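Local coordinates for protein ulvan Lyase-PL25 (Pseudoalteromonas sp. PLSV, PDB 5UAM) that cleaves ulvan, the sulfated cell-wall polysaccharide of green seaweeds, as a beta-propeller lyase of polysaccharide lyase family 25, at residues His119-Asn125 with Pro160-Tyr164; His184-Trp188 with Val218-Ala223. All coordinates share one frame; numbering follows the deposited sequence.

Contact 1 (His119-Asn125 with Pro160-Tyr164). With PO4 (phosphate ion), chain E.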
loop_
_atom_site.group_PDB
_atom_site.type_symbol
_atom_site.label_atom_id
_atom_site.label_comp_id
_atom_site.label_asym_id
_atom_site.label_seq_id
_atom_site.Cartn_x
_atom_site.Cartn_y
_atom_site.Cartn_z
ATOM N N HIS A 119 -13.785 -4.102 -0.149
ATOM C CA HIS A 119 -13.354 -4.637 -1.431
ATOM C C HIS A 119 -14.353 -4.252 -2.504
ATOM O O HIS A 119 -14.757 -5.061 -3.348
ATOM C CB HIS A 119 -13.081 -6.133 -1.388
ATOM C CG HIS A 119 -12.282 -6.632 -2.550
ATOM N ND1 HIS A 119 -11.935 -7.959 -2.678
ATOM C CD2 HIS A 119 -11.727 -5.991 -3.609
ATOM C CE1 HIS A 119 -11.223 -8.122 -3.781
ATOM N NE2 HIS A 119 -11.073 -6.943 -4.358
ATOM N N GLY A 120 -14.747 -2.978 -2.469
ATOM C CA GLY A 120 -15.552 -2.376 -3.520
ATOM C C GLY A 120 -17.036 -2.262 -3.230
ATOM O O GLY A 120 -17.797 -1.839 -4.114
ATOM N N GLY A 121 -17.478 -2.624 -2.033
ATOM C CA GLY A 121 -18.893 -2.583 -1.719
ATOM C C GLY A 121 -19.682 -3.651 -2.459
ATOM O O GLY A 121 -19.136 -4.532 -3.124
ATOM N N GLN A 122 -21.000 -3.554 -2.344
ATOM C CA GLN A 122 -21.892 -4.508 -2.974
ATOM C C GLN A 122 -23.230 -3.821 -3.218
ATOM O O GLN A 122 -23.430 -2.666 -2.832
ATOM C CB GLN A 122 -22.046 -5.769 -2.116
ATOM C CG GLN A 122 -22.561 -5.508 -0.715
ATOM C CD GLN A 122 -21.516 -5.708 0.360
ATOM O OE1 GLN A 122 -20.838 -6.753 0.413
ATOM N NE2 GLN A 122 -21.386 -4.722 1.246
ATOM N N ALA A 123 -24.146 -4.551 -3.854
ATOM C CA ALA A 123 -25.429 -3.963 -4.235
ATOM C C ALA A 123 -26.206 -3.425 -3.039
ATOM O O ALA A 123 -27.001 -2.489 -3.192
ATOM C CB ALA A 123 -26.283 -4.974 -5.000
ATOM N N SER A 124 -26.048 -4.017 -1.849
ATOM C CA SER A 124 -26.832 -3.567 -0.709
ATOM C C SER A 124 -26.481 -2.152 -0.298
ATOM O O SER A 124 -27.293 -1.498 0.370
ATOM C CB SER A 124 -26.645 -4.507 0.485
ATOM O OG SER A 124 -25.310 -4.494 0.938
ATOM N N ASN A 125 -25.336 -1.636 -0.736
ATOM C CA ASN A 125 -24.891 -0.313 -0.356
ATOM C C ASN A 125 -25.450 0.780 -1.251
ATOM O O ASN A 125 -25.406 1.956 -0.861
ATOM C CB ASN A 125 -23.377 -0.244 -0.422
ATOM C CG ASN A 125 -22.718 -1.182 0.559
ATOM O OD1 ASN A 125 -22.040 -2.115 0.163
ATOM N ND2 ASN A 125 -22.920 -0.945 1.836
ATOM N N PRO A 160 -19.000 3.557 0.789
ATOM C CA PRO A 160 -18.723 2.127 0.983
ATOM C C PRO A 160 -18.034 1.489 -0.201
ATOM O O PRO A 160 -17.458 0.399 -0.057
ATOM C CB PRO A 160 -20.112 1.524 1.187
ATOM C CG PRO A 160 -21.041 2.490 0.495
ATOM C CD PRO A 160 -20.441 3.839 0.746
ATOM N N PHE A 161 -18.085 2.126 -1.369
ATOM C CA PHE A 161 -17.520 1.565 -2.599
ATOM C C PHE A 161 -16.056 1.968 -2.651
ATOM O O PHE A 161 -15.659 2.935 -3.312
ATOM C CB PHE A 161 -18.261 2.105 -3.818
ATOM C CG PHE A 161 -19.721 1.870 -3.776
ATOM C CD1 PHE A 161 -20.219 0.586 -3.815
ATOM C CD2 PHE A 161 -20.611 2.929 -3.672
ATOM C CE1 PHE A 161 -21.572 0.352 -3.750
ATOM C CE2 PHE A 161 -21.959 2.705 -3.602
ATOM C CZ PHE A 161 -22.450 1.415 -3.650
ATOM N N GLY A 162 -15.233 1.213 -1.946
ATOM C CA GLY A 162 -13.816 1.519 -1.862
ATOM C C GLY A 162 -12.948 0.279 -1.704
ATOM O O GLY A 162 -13.339 -0.696 -1.057
ATOM N N THR A 163 -11.779 0.311 -2.330
ATOM C CA THR A 163 -10.704 -0.658 -2.146
ATOM C C THR A 163 -9.403 0.137 -2.145
ATOM O O THR A 163 -9.260 1.103 -2.899
ATOM C CB THR A 163 -10.576 -1.679 -3.330
ATOM O OG1 THR A 163 -11.848 -2.215 -3.740
ATOM C CG2 THR A 163 -9.686 -2.853 -2.942
ATOM N N TYR A 164 -8.427 -0.304 -1.353
ATOM C CA TYR A 164 -7.043 0.197 -1.410
ATOM C C TYR A 164 -6.860 1.574 -0.776
ATOM O O TYR A 164 -6.358 2.517 -1.413
ATOM C CB TYR A 164 -6.466 0.154 -2.820
ATOM C CG TYR A 164 -6.437 -1.193 -3.479
ATOM C CD1 TYR A 164 -5.776 -2.258 -2.898
ATOM C CD2 TYR A 164 -7.066 -1.404 -4.696
ATOM C CE1 TYR A 164 -5.719 -3.466 -3.534
ATOM C CE2 TYR A 164 -7.028 -2.599 -5.328
ATOM C CZ TYR A 164 -6.362 -3.633 -4.752
ATOM O OH TYR A 164 -6.300 -4.846 -5.391
HETATM P P PO4 E . -8.452 -6.635 -7.193
HETATM O O1 PO4 E . -8.816 -7.681 -8.228
HETATM O O2 PO4 E . -7.897 -5.437 -7.845
HETATM O O3 PO4 E . -7.405 -7.287 -6.322
HETATM O O4 PO4 E . -9.722 -6.272 -6.430
#
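In the active-site cleft of this beta-propeller lyase, the loop His119-Asn125, which follows strand 112-116, runs beside Pro160-Tyr164, the stretch that leads into strand 165-169. One backbone bond joins the two: Gly120 N gives its hydrogen to Gly162 O at 3.0 Å. Thr163 reaches toward His119 with both branches, its CG2 coming 3.8 Å from His119 CD2, while OG1 lies near the ring edge and has its hydrogen-bonding partner in Gly182 O.

On the far side of Gly120 the ring of Phe161 wedges in, its CD1 edge 3.4 Å from Gly120 O and almost in line with the ring plane. That carbonyl oxygen is buried here with no polar partner. Phe161 CD1 also meets Gly121 CA, at a place where the missing side chain of Gly121 makes room for the ring. Farther along, Asn125 CB packs on both Pro160 CG and Phe161 CZ, each 3.7 Å away. The amide of Asn125 is held by its own loop, since OD1 accepts from both Gln122 N and Gln122 NE2.

His119, a probable substrate-binding residue, has CG anti to its backbone nitrogen (chi1 -164°), which sends the imidazole into the cleft, where it stacks on the proton donor His99; Asp97 takes the hydrogen of ND1. Tyr164, the proposed proton acceptor, turns its ring so that Thr163 CG2 sits over the centre of one face. A phosphate, probably from the crystallisation liquor, lies between the two side chains and may mark where an anionic group of the substrate binds. His119 NE2 donates to phosphate O4 at 2.6 Å, nearly straight at 171°, and Tyr164 OH stands 2.8 Å from phosphate O3.

Contact 2 (His184-Trp188 with Val218-Ala223). With ZN (zinc ion), chain D; PO4 (phosphate ion), chain E; EDO (1,2-ethanediol), chain J.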
loop_
_atom_site.group_PDB
_atom_site.type_symbol
_atom_site.label_atom_id
_atom_site.label_comp_id
_atom_site.label_asym_id
_atom_site.label_seq_id
_atom_site.Cartn_x
_atom_site.Cartn_y
_atom_site.Cartn_z
ATOM N N HIS A 184 -12.780 -3.484 -10.218
ATOM C CA HIS A 184 -11.842 -3.122 -11.291
ATOM C C HIS A 184 -12.316 -1.969 -12.144
ATOM O O HIS A 184 -11.511 -1.126 -12.572
ATOM C CB HIS A 184 -11.633 -4.280 -12.237
ATOM C CG HIS A 184 -10.756 -5.329 -11.680
ATOM N ND1 HIS A 184 -10.092 -6.234 -12.476
ATOM C CD2 HIS A 184 -10.435 -5.626 -10.404
ATOM C CE1 HIS A 184 -9.398 -7.052 -11.700
ATOM N NE2 HIS A 184 -9.584 -6.699 -10.443
ATOM N N ARG A 185 -13.594 -1.964 -12.502
ATOM C CA ARG A 185 -14.071 -1.073 -13.541
ATOM C C ARG A 185 -14.610 0.177 -12.856
ATOM O O ARG A 185 -15.802 0.489 -12.876
ATOM C CB ARG A 185 -15.069 -1.793 -14.438
ATOM C CG ARG A 185 -14.374 -2.928 -15.184
ATOM C CD ARG A 185 -15.269 -3.661 -16.163
ATOM N NE ARG A 185 -14.463 -4.476 -17.059
ATOM C CZ ARG A 185 -14.927 -5.080 -18.143
ATOM N NH1 ARG A 185 -16.211 -4.968 -18.480
ATOM N NH2 ARG A 185 -14.102 -5.788 -18.896
ATOM N N SER A 186 -13.665 0.902 -12.252
ATOM C CA SER A 186 -13.985 2.009 -11.373
ATOM C C SER A 186 -12.927 3.088 -11.493
ATOM O O SER A 186 -11.750 2.809 -11.743
ATOM C CB SER A 186 -14.003 1.568 -9.903
ATOM O OG SER A 186 -14.893 0.483 -9.692
ATOM N N ASP A 187 -13.351 4.323 -11.273
ATOM C CA ASP A 187 -12.384 5.405 -11.164
ATOM C C ASP A 187 -11.607 5.287 -9.857
ATOM O O ASP A 187 -12.077 4.718 -8.871
ATOM C CB ASP A 187 -13.086 6.758 -11.136
ATOM C CG ASP A 187 -13.729 7.164 -12.468
ATOM O OD1 ASP A 187 -13.760 6.401 -13.469
ATOM O OD2 ASP A 187 -14.244 8.306 -12.491
ATOM N N TRP A 188 -10.401 5.847 -9.848
ATOM C CA TRP A 188 -9.686 6.132 -8.606
ATOM C C TRP A 188 -9.999 7.556 -8.196
ATOM O O TRP A 188 -10.094 8.448 -9.049
ATOM C CB TRP A 188 -8.179 5.935 -8.744
ATOM C CG TRP A 188 -7.808 4.488 -8.721
ATOM C CD1 TRP A 188 -8.105 3.566 -9.675
ATOM C CD2 TRP A 188 -7.133 3.790 -7.682
ATOM N NE1 TRP A 188 -7.639 2.334 -9.305
ATOM C CE2 TRP A 188 -7.023 2.447 -8.095
ATOM C CE3 TRP A 188 -6.595 4.170 -6.453
ATOM C CZ2 TRP A 188 -6.389 1.475 -7.313
ATOM C CZ3 TRP A 188 -5.951 3.163 -5.661
ATOM C CH2 TRP A 188 -5.867 1.864 -6.116
ATOM N N VAL A 218 -11.678 -2.659 -20.703
ATOM C CA VAL A 218 -11.962 -1.413 -20.001
ATOM C C VAL A 218 -10.657 -0.907 -19.405
ATOM O O VAL A 218 -9.852 -1.694 -18.890
ATOM C CB VAL A 218 -13.024 -1.646 -18.903
ATOM C CG1 VAL A 218 -13.200 -0.417 -18.014
ATOM C CG2 VAL A 218 -14.346 -2.039 -19.537
ATOM N N ASP A 219 -10.431 0.404 -19.499
ATOM C CA ASP A 219 -9.299 1.013 -18.815
ATOM C C ASP A 219 -9.494 0.884 -17.307
ATOM O O ASP A 219 -10.543 1.249 -16.770
ATOM C CB ASP A 219 -9.183 2.505 -19.142
ATOM C CG ASP A 219 -8.824 2.801 -20.588
ATOM O OD1 ASP A 219 -8.230 1.964 -21.311
ATOM O OD2 ASP A 219 -9.129 3.945 -20.994
ATOM N N SER A 220 -8.466 0.393 -16.625
ATOM C CA SER A 220 -8.474 0.172 -15.187
ATOM C C SER A 220 -7.081 0.490 -14.671
ATOM O O SER A 220 -6.113 0.502 -15.436
ATOM C CB SER A 220 -8.874 -1.282 -14.917
ATOM O OG SER A 220 -9.019 -1.588 -13.551
ATOM N N TRP A 221 -6.979 0.754 -13.364
ATOM C CA TRP A 221 -5.745 1.311 -12.816
ATOM C C TRP A 221 -5.445 0.768 -11.425
ATOM O O TRP A 221 -6.335 0.319 -10.708
ATOM C CB TRP A 221 -5.866 2.829 -12.668
ATOM C CG TRP A 221 -6.184 3.541 -13.939
ATOM C CD1 TRP A 221 -7.428 3.969 -14.379
ATOM C CD2 TRP A 221 -5.247 3.948 -14.941
ATOM N NE1 TRP A 221 -7.298 4.608 -15.584
ATOM C CE2 TRP A 221 -5.973 4.607 -15.955
ATOM C CE3 TRP A 221 -3.860 3.823 -15.076
ATOM C CZ2 TRP A 221 -5.356 5.139 -17.083
ATOM C CZ3 TRP A 221 -3.248 4.343 -16.202
ATOM C CH2 TRP A 221 -3.992 4.994 -17.193
ATOM N N TYR A 222 -4.174 0.911 -11.035
ATOM C CA TYR A 222 -3.761 0.720 -9.646
ATOM C C TYR A 222 -2.790 1.834 -9.287
ATOM O O TYR A 222 -1.804 2.054 -9.997
ATOM C CB TYR A 222 -3.071 -0.637 -9.448
ATOM C CG TYR A 222 -4.018 -1.804 -9.594
ATOM C CD1 TYR A 222 -4.237 -2.377 -10.847
ATOM C CD2 TYR A 222 -4.700 -2.333 -8.509
ATOM C CE1 TYR A 222 -5.120 -3.430 -11.009
ATOM C CE2 TYR A 222 -5.577 -3.372 -8.654
ATOM C CZ TYR A 222 -5.768 -3.955 -9.914
ATOM O OH TYR A 222 -6.648 -4.998 -10.074
ATOM N N ALA A 223 -3.064 2.536 -8.192
ATOM C CA ALA A 223 -2.299 3.725 -7.833
ATOM C C ALA A 223 -1.748 3.612 -6.420
ATOM O O ALA A 223 -2.302 2.922 -5.566
ATOM C CB ALA A 223 -3.180 4.986 -7.927
HETATM ZN ZN ZN D . -9.974 -6.418 -14.528
HETATM P P PO4 E . -8.452 -6.635 -7.193
HETATM O O1 PO4 E . -8.816 -7.681 -8.228
HETATM O O2 PO4 E . -7.897 -5.437 -7.845
HETATM O O3 PO4 E . -7.405 -7.287 -6.322
HETATM O O4 PO4 E . -9.722 -6.272 -6.430
HETATM C C1 EDO J . -17.258 7.258 -14.187
HETATM O O1 EDO J . -16.131 7.030 -15.049
HETATM C C2 EDO J . -18.547 7.163 -14.994
HETATM O O2 EDO J . -18.629 5.865 -15.595
HETATM O O HOH W 1 -9.428 1.172 -11.712
#
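Trp188 lays its indole over strand 218-223, one of the antiparallel strands of this beta-propeller, and forms the apolar centre of the contact. Ala223 CB makes a CH-pi contact with the six-membered ring of Trp188, 4.1 Å from its centroid and over the face. The same flat group covers backbone as well, with Ala223 N above one face toward the rim and Tyr222 CA 3.6 Å from Trp188 CZ2. At the pyrrole side, CD1 packs against Trp221 CB. CG of Trp188 stands beside its own backbone nitrogen (chi1 -77°), a setting that brings NE1 down to the strand. There Trp188 NE1 donates to Trp221 O at 2.8 Å, a bent bond that meets the oxygen from above the carbonyl plane.

At the other end, Val218 CG2 sits over the centre of the Arg185 guanidinium, 3.4 Å from CZ, and the two side chains cross at about a right angle. The charged end of Arg185 continues to a salt bridge with Asp244. Between these ends Ser220 OG donates to His184 O at 2.7 Å. A water beside this link accepts from Trp221 N and lies near Ser186 O and His184 O.

The polar edge opens on the substrate site. His184 uses its two ring nitrogens differently: ND1 binds the structural zinc at 2.1 Å, in a site completed by His240, Cys242 and His254, while NE2 points to a phosphate. Zinc on ND1 would probably make the NE2 hydrogen a stronger donor. The hydroxyl of Tyr222 lies over a face of the His184 imidazole without bonding to it. Instead, Tyr222 OH donates to phosphate O2, and His184 NE2 reaches phosphate O1 at 2.5 Å, at an angle of 166°.

Overall arrangement
The two contacts follow one another along the chain, contact 1 closing before contact 2 opens, and their centres lie 14 Å apart on the same side of the chain's centre. Contact 1 joins two loops and leads into strand 165-169, the first of a run of antiparallel-paired strands that includes 188-193 and 217-227; contact 2 ties the loop before strand 188-193 to strand 217-227. They touch where Tyr164 CD2 packs against Trp188 CH2, and both reach the same phosphate, which Arg180 and His99 also bind. Catalytic residues and the structural zinc site are thus brought to one cleft, consistent with a pocket for ulvan's acidic sugars.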